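Local coordinates for 27kDa outer membrane protein (Silicibacter pomeroyi, PDB 3GYK) that probably acts as a thiol-disulfide oxidoreductase through a DsbA-like thioredoxin domain, the part of the longer protein present here, at residues 22-33 and 53-64. Sequence-based numbering, arbitrary orientation.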
loop_
_atom_site.group_PDB
_atom_site.type_symbol
_atom_site.label_atom_id
_atom_site.label_comp_id
_atom_site.label_asym_id
_atom_site.label_seq_id
_atom_site.Cartn_x
_atom_site.Cartn_y
_atom_site.Cartn_z
ATOM N N GLY A 22 13.441 -2.885 9.688
ATOM C CA GLY A 22 14.309 -3.159 8.532
ATOM C C GLY A 22 15.123 -1.918 8.187
ATOM O O GLY A 22 14.683 -0.815 8.484
ATOM N N ASP A 23 16.306 -2.087 7.619
ATOM C CA ASP A 23 17.209 -0.920 7.412
ATOM C C ASP A 23 16.968 -0.177 6.102
ATOM O O ASP A 23 17.599 0.857 5.861
ATOM C CB ASP A 23 18.686 -1.304 7.567
ATOM C CG ASP A 23 19.193 -2.189 6.443
ATOM O OD1 ASP A 23 18.387 -2.677 5.618
ATOM O OD2 ASP A 23 20.420 -2.421 6.413
ATOM N N VAL A 24 16.091 -0.721 5.266
ATOM C CA VAL A 24 15.638 -0.061 4.024
ATOM C C VAL A 24 14.114 -0.046 4.036
ATOM O O VAL A 24 13.470 -1.107 4.223
ATOM C CB VAL A 24 16.154 -0.789 2.778
ATOM C CG1 VAL A 24 15.537 -0.216 1.478
ATOM C CG2 VAL A 24 17.651 -0.708 2.727
ATOM N N THR A 25 13.535 1.144 3.847
ATOM C CA THR A 25 12.079 1.272 3.675
ATOM C C THR A 25 11.692 1.398 2.209
ATOM O O THR A 25 12.251 2.240 1.480
ATOM C CB THR A 25 11.521 2.495 4.444
ATOM O OG1 THR A 25 11.757 2.306 5.836
ATOM C CG2 THR A 25 10.000 2.637 4.243
ATOM N N VAL A 26 10.746 0.558 1.795
ATOM C CA VAL A 26 10.133 0.655 0.465
ATOM C C VAL A 26 8.727 1.171 0.656
ATOM O O VAL A 26 7.966 0.587 1.441
ATOM C CB VAL A 26 10.091 -0.720 -0.256
ATOM C CG1 VAL A 26 9.248 -0.630 -1.549
ATOM C CG2 VAL A 26 11.503 -1.210 -0.542
ATOM N N VAL A 27 8.376 2.266 -0.015
ATOM C CA VAL A 27 6.999 2.754 0.059
ATOM C C VAL A 27 6.310 2.432 -1.259
ATOM O O VAL A 27 6.893 2.676 -2.309
ATOM C CB VAL A 27 6.971 4.290 0.268
ATOM C CG1 VAL A 27 5.535 4.775 0.391
ATOM C CG2 VAL A 27 7.793 4.678 1.539
ATOM N N GLU A 28 5.081 1.905 -1.224
ATOM C CA GLU A 28 4.345 1.684 -2.475
ATOM C C GLU A 28 3.062 2.509 -2.430
ATOM O O GLU A 28 2.359 2.516 -1.410
ATOM C CB GLU A 28 3.956 0.202 -2.631
ATOM C CG GLU A 28 3.253 -0.042 -3.986
ATOM C CD GLU A 28 2.766 -1.478 -4.214
ATOM O OE1 GLU A 28 3.032 -2.359 -3.372
ATOM O OE2 GLU A 28 2.060 -1.694 -5.252
ATOM N N PHE A 29 2.782 3.201 -3.535
ATOM C CA PHE A 29 1.518 3.922 -3.733
ATOM C C PHE A 29 0.717 3.057 -4.704
ATOM O O PHE A 29 1.206 2.718 -5.797
ATOM C CB PHE A 29 1.795 5.265 -4.415
ATOM C CG PHE A 29 2.406 6.336 -3.504
ATOM C CD1 PHE A 29 1.683 7.487 -3.173
ATOM C CD2 PHE A 29 3.734 6.214 -3.038
ATOM C CE1 PHE A 29 2.237 8.493 -2.374
ATOM C CE2 PHE A 29 4.309 7.220 -2.240
ATOM C CZ PHE A 29 3.565 8.349 -1.889
ATOM N N PHE A 30 -0.526 2.727 -4.357
ATOM C CA PHE A 30 -1.265 1.770 -5.191
ATOM C C PHE A 30 -2.784 1.996 -5.143
ATOM O O PHE A 30 -3.294 2.724 -4.272
ATOM C CB PHE A 30 -0.972 0.325 -4.714
ATOM C CG PHE A 30 -1.294 0.106 -3.261
ATOM C CD1 PHE A 30 -2.596 -0.147 -2.859
ATOM C CD2 PHE A 30 -0.288 0.210 -2.287
ATOM C CE1 PHE A 30 -2.910 -0.323 -1.510
ATOM C CE2 PHE A 30 -0.604 0.056 -0.923
ATOM C CZ PHE A 30 -1.907 -0.223 -0.543
ATOM N N ASP A 31 -3.467 1.341 -6.095
ATOM C CA ASP A 31 -4.937 1.417 -6.271
ATOM C C ASP A 31 -5.357 -0.018 -6.574
ATOM O O ASP A 31 -4.722 -0.690 -7.400
ATOM C CB ASP A 31 -5.230 2.372 -7.448
ATOM C CG ASP A 31 -6.715 2.506 -7.778
ATOM O OD1 ASP A 31 -7.353 1.466 -8.066
ATOM O OD2 ASP A 31 -7.220 3.656 -7.796
ATOM N N TYR A 32 -6.424 -0.490 -5.912
ATOM C CA TYR A 32 -6.849 -1.896 -6.040
ATOM C C TYR A 32 -7.382 -2.289 -7.414
ATOM O O TYR A 32 -7.497 -3.465 -7.687
ATOM C CB TYR A 32 -7.846 -2.321 -4.927
ATOM C CG TYR A 32 -7.187 -2.338 -3.572
ATOM C CD1 TYR A 32 -6.301 -3.372 -3.221
ATOM C CD2 TYR A 32 -7.424 -1.318 -2.650
ATOM C CE1 TYR A 32 -5.640 -3.374 -1.968
ATOM C CE2 TYR A 32 -6.780 -1.313 -1.381
ATOM C CZ TYR A 32 -5.899 -2.340 -1.056
ATOM O OH TYR A 32 -5.262 -2.298 0.169
ATOM N N ASN A 33 -7.655 -1.307 -8.284
ATOM C CA ASN A 33 -8.102 -1.575 -9.630
ATOM C C ASN A 33 -7.039 -1.339 -10.703
ATOM O O ASN A 33 -7.315 -1.447 -11.915
ATOM C CB ASN A 33 -9.351 -0.754 -9.917
ATOM C CG ASN A 33 -10.596 -1.374 -9.274
ATOM O OD1 ASN A 33 -10.844 -2.566 -9.448
ATOM N ND2 ASN A 33 -11.368 -0.575 -8.540
ATOM N N ASN A 53 15.027 -7.877 5.896
ATOM C CA ASN A 53 15.479 -6.603 6.456
ATOM C C ASN A 53 14.879 -5.417 5.691
ATOM O O ASN A 53 15.430 -4.311 5.683
ATOM C CB ASN A 53 17.021 -6.565 6.488
ATOM C CG ASN A 53 17.570 -5.573 7.512
ATOM O OD1 ASN A 53 16.899 -5.219 8.490
ATOM N ND2 ASN A 53 18.825 -5.178 7.326
ATOM N N VAL A 54 13.745 -5.661 5.031
ATOM C CA VAL A 54 13.020 -4.620 4.263
ATOM C C VAL A 54 11.746 -4.290 5.027
ATOM O O VAL A 54 10.985 -5.178 5.440
ATOM C CB VAL A 54 12.672 -5.106 2.834
ATOM C CG1 VAL A 54 11.648 -4.171 2.157
ATOM C CG2 VAL A 54 13.953 -5.188 1.954
ATOM N N ARG A 55 11.555 -3.009 5.267
ATOM C CA ARG A 55 10.359 -2.458 5.838
ATOM C C ARG A 55 9.500 -1.933 4.691
ATOM O O ARG A 55 10.009 -1.218 3.829
ATOM C CB ARG A 55 10.790 -1.260 6.644
ATOM C CG ARG A 55 9.747 -0.600 7.440
ATOM C CD ARG A 55 10.590 0.212 8.438
ATOM N NE ARG A 55 9.708 0.975 9.278
ATOM C CZ ARG A 55 9.238 2.168 8.954
ATOM N NH1 ARG A 55 9.626 2.752 7.823
ATOM N NH2 ARG A 55 8.399 2.776 9.785
ATOM N N LEU A 56 8.205 -2.236 4.704
ATOM C CA LEU A 56 7.331 -1.870 3.578
ATOM C C LEU A 56 6.184 -0.979 4.044
ATOM O O LEU A 56 5.370 -1.406 4.869
ATOM C CB LEU A 56 6.770 -3.139 2.947
ATOM C CG LEU A 56 5.727 -2.972 1.854
ATOM C CD1 LEU A 56 6.416 -2.424 0.629
ATOM C CD2 LEU A 56 5.152 -4.327 1.563
ATOM N N VAL A 57 6.124 0.251 3.519
ATOM C CA VAL A 57 5.152 1.266 3.967
ATOM C C VAL A 57 4.126 1.428 2.839
ATOM O O VAL A 57 4.494 1.586 1.665
ATOM C CB VAL A 57 5.828 2.629 4.320
ATOM C CG1 VAL A 57 4.770 3.767 4.443
ATOM C CG2 VAL A 57 6.634 2.507 5.627
ATOM N N TYR A 58 2.846 1.414 3.192
ATOM C CA TYR A 58 1.800 1.519 2.173
ATOM C C TYR A 58 1.103 2.869 2.150
ATOM O O TYR A 58 0.670 3.378 3.205
ATOM C CB TYR A 58 0.764 0.422 2.404
ATOM C CG TYR A 58 1.123 -0.927 1.820
ATOM C CD1 TYR A 58 2.274 -1.116 1.056
ATOM C CD2 TYR A 58 0.266 -1.992 1.978
ATOM C CE1 TYR A 58 2.560 -2.362 0.465
ATOM C CE2 TYR A 58 0.546 -3.233 1.406
ATOM C CZ TYR A 58 1.682 -3.407 0.647
ATOM O OH TYR A 58 1.942 -4.640 0.097
ATOM N N ARG A 59 0.971 3.436 0.945
ATOM C CA ARG A 59 0.144 4.606 0.725
ATOM C C ARG A 59 -1.026 4.180 -0.180
ATOM O O ARG A 59 -0.846 3.884 -1.389
ATOM C CB ARG A 59 0.919 5.731 0.002
ATOM C CG ARG A 59 2.127 6.342 0.775
ATOM C CD ARG A 59 1.828 6.765 2.229
ATOM N NE ARG A 59 0.573 7.495 2.420
ATOM C CZ ARG A 59 0.280 8.152 3.539
ATOM N NH1 ARG A 59 1.198 8.206 4.535
ATOM N NH2 ARG A 59 -0.931 8.709 3.701
ATOM N N GLU A 60 -2.207 4.146 0.408
ATOM C CA GLU A 60 -3.424 3.903 -0.373
ATOM C C GLU A 60 -3.681 5.168 -1.148
ATOM O O GLU A 60 -3.892 6.241 -0.554
ATOM C CB GLU A 60 -4.583 3.612 0.588
ATOM C CG GLU A 60 -4.381 2.360 1.417
ATOM C CD GLU A 60 -5.017 1.118 0.746
ATOM O OE1 GLU A 60 -5.676 1.279 -0.303
ATOM O OE2 GLU A 60 -4.872 0.001 1.295
ATOM N N TRP A 61 -3.656 5.056 -2.481
ATOM C CA TRP A 61 -3.829 6.213 -3.358
ATOM C C TRP A 61 -4.883 5.877 -4.410
ATOM O O TRP A 61 -4.565 5.561 -5.570
ATOM C CB TRP A 61 -2.486 6.599 -4.003
ATOM C CG TRP A 61 -2.534 7.896 -4.750
ATOM C CD1 TRP A 61 -3.375 8.961 -4.513
ATOM C CD2 TRP A 61 -1.723 8.271 -5.871
ATOM N NE1 TRP A 61 -3.137 9.966 -5.424
ATOM C CE2 TRP A 61 -2.127 9.574 -6.260
ATOM C CE3 TRP A 61 -0.678 7.639 -6.576
ATOM C CZ2 TRP A 61 -1.556 10.249 -7.344
ATOM C CZ3 TRP A 61 -0.107 8.326 -7.669
ATOM C CH2 TRP A 61 -0.541 9.600 -8.027
ATOM N N PRO A 62 -6.160 5.867 -3.977
ATOM C CA PRO A 62 -7.245 5.517 -4.900
ATOM C C PRO A 62 -7.465 6.640 -5.940
ATOM O O PRO A 62 -7.809 7.772 -5.579
ATOM C CB PRO A 62 -8.449 5.348 -3.970
ATOM C CG PRO A 62 -8.140 6.289 -2.781
ATOM C CD PRO A 62 -6.642 6.019 -2.581
ATOM N N ILE A 63 -7.229 6.317 -7.203
ATOM C CA ILE A 63 -7.279 7.303 -8.298
ATOM C C ILE A 63 -8.085 6.829 -9.496
ATOM O O ILE A 63 -8.287 7.587 -10.429
ATOM C CB ILE A 63 -5.839 7.758 -8.733
ATOM C CG1 ILE A 63 -4.989 6.559 -9.172
ATOM C CG2 ILE A 63 -5.148 8.556 -7.574
ATOM C CD1 ILE A 63 -3.591 6.923 -9.774
ATOM N N LEU A 64 -8.561 5.586 -9.466
ATOM C CA LEU A 64 -9.235 4.999 -10.627
ATOM C C LEU A 64 -10.741 4.894 -10.410
ATOM O O LEU A 64 -11.422 4.131 -11.098
ATOM C CB LEU A 64 -8.632 3.622 -10.977
ATOM C CG LEU A 64 -7.146 3.636 -11.338
ATOM C CD1 LEU A 64 -6.677 2.246 -11.695
ATOM C CD2 LEU A 64 -6.894 4.584 -12.535
HETATM O O HOH W 1 2.416 -4.904 -2.519
HETATM O O HOH W 2 -5.736 2.436 -2.799
#
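Strands 24-30 and 54-60 run parallel, their axes 25° apart, and seven backbone hydrogen bonds join them from Arg55 N to Val24 O through Trp61 N to Phe30 O. Helix 35-50 links them in the beta-alpha-beta unit of a DsbA-like thioredoxin fold. On the side of Thr25 and Phe29, Arg55 NH1 donates to Thr25 OG1 (2.9 Å) in the guanidinium plane. Arg59 CG lies over the Phe29 ring, 3.7 Å from its centroid, a CH-pi contact; the guanidinium continues to a salt bridge with Asp11. On the other side, the edge of Phe30 meets the face of Tyr58, with ring planes at 73°. Phe30 also touches the CxxC pair Cys34 and Cys37, probably the redox centre. Beyond the strands, Asp31 CG is anti to its own N (chi1 178°), which carries the carboxylate across to the 62-64 loop. Asp31 OD2 accepts from Ile63 N (2.7 Å) and Leu64 N (2.9 Å), while OD1 takes Asn33 N in an Asx turn and bonds Ser68. An alanine here has no carboxylate, and is likely to leave the amides of Ile63 and Leu64 without their shared acceptor and the Asx turn without its anchor. Tyr32 OH donates to the syn lone pair of Glu60 OE2 at 2.6 Å.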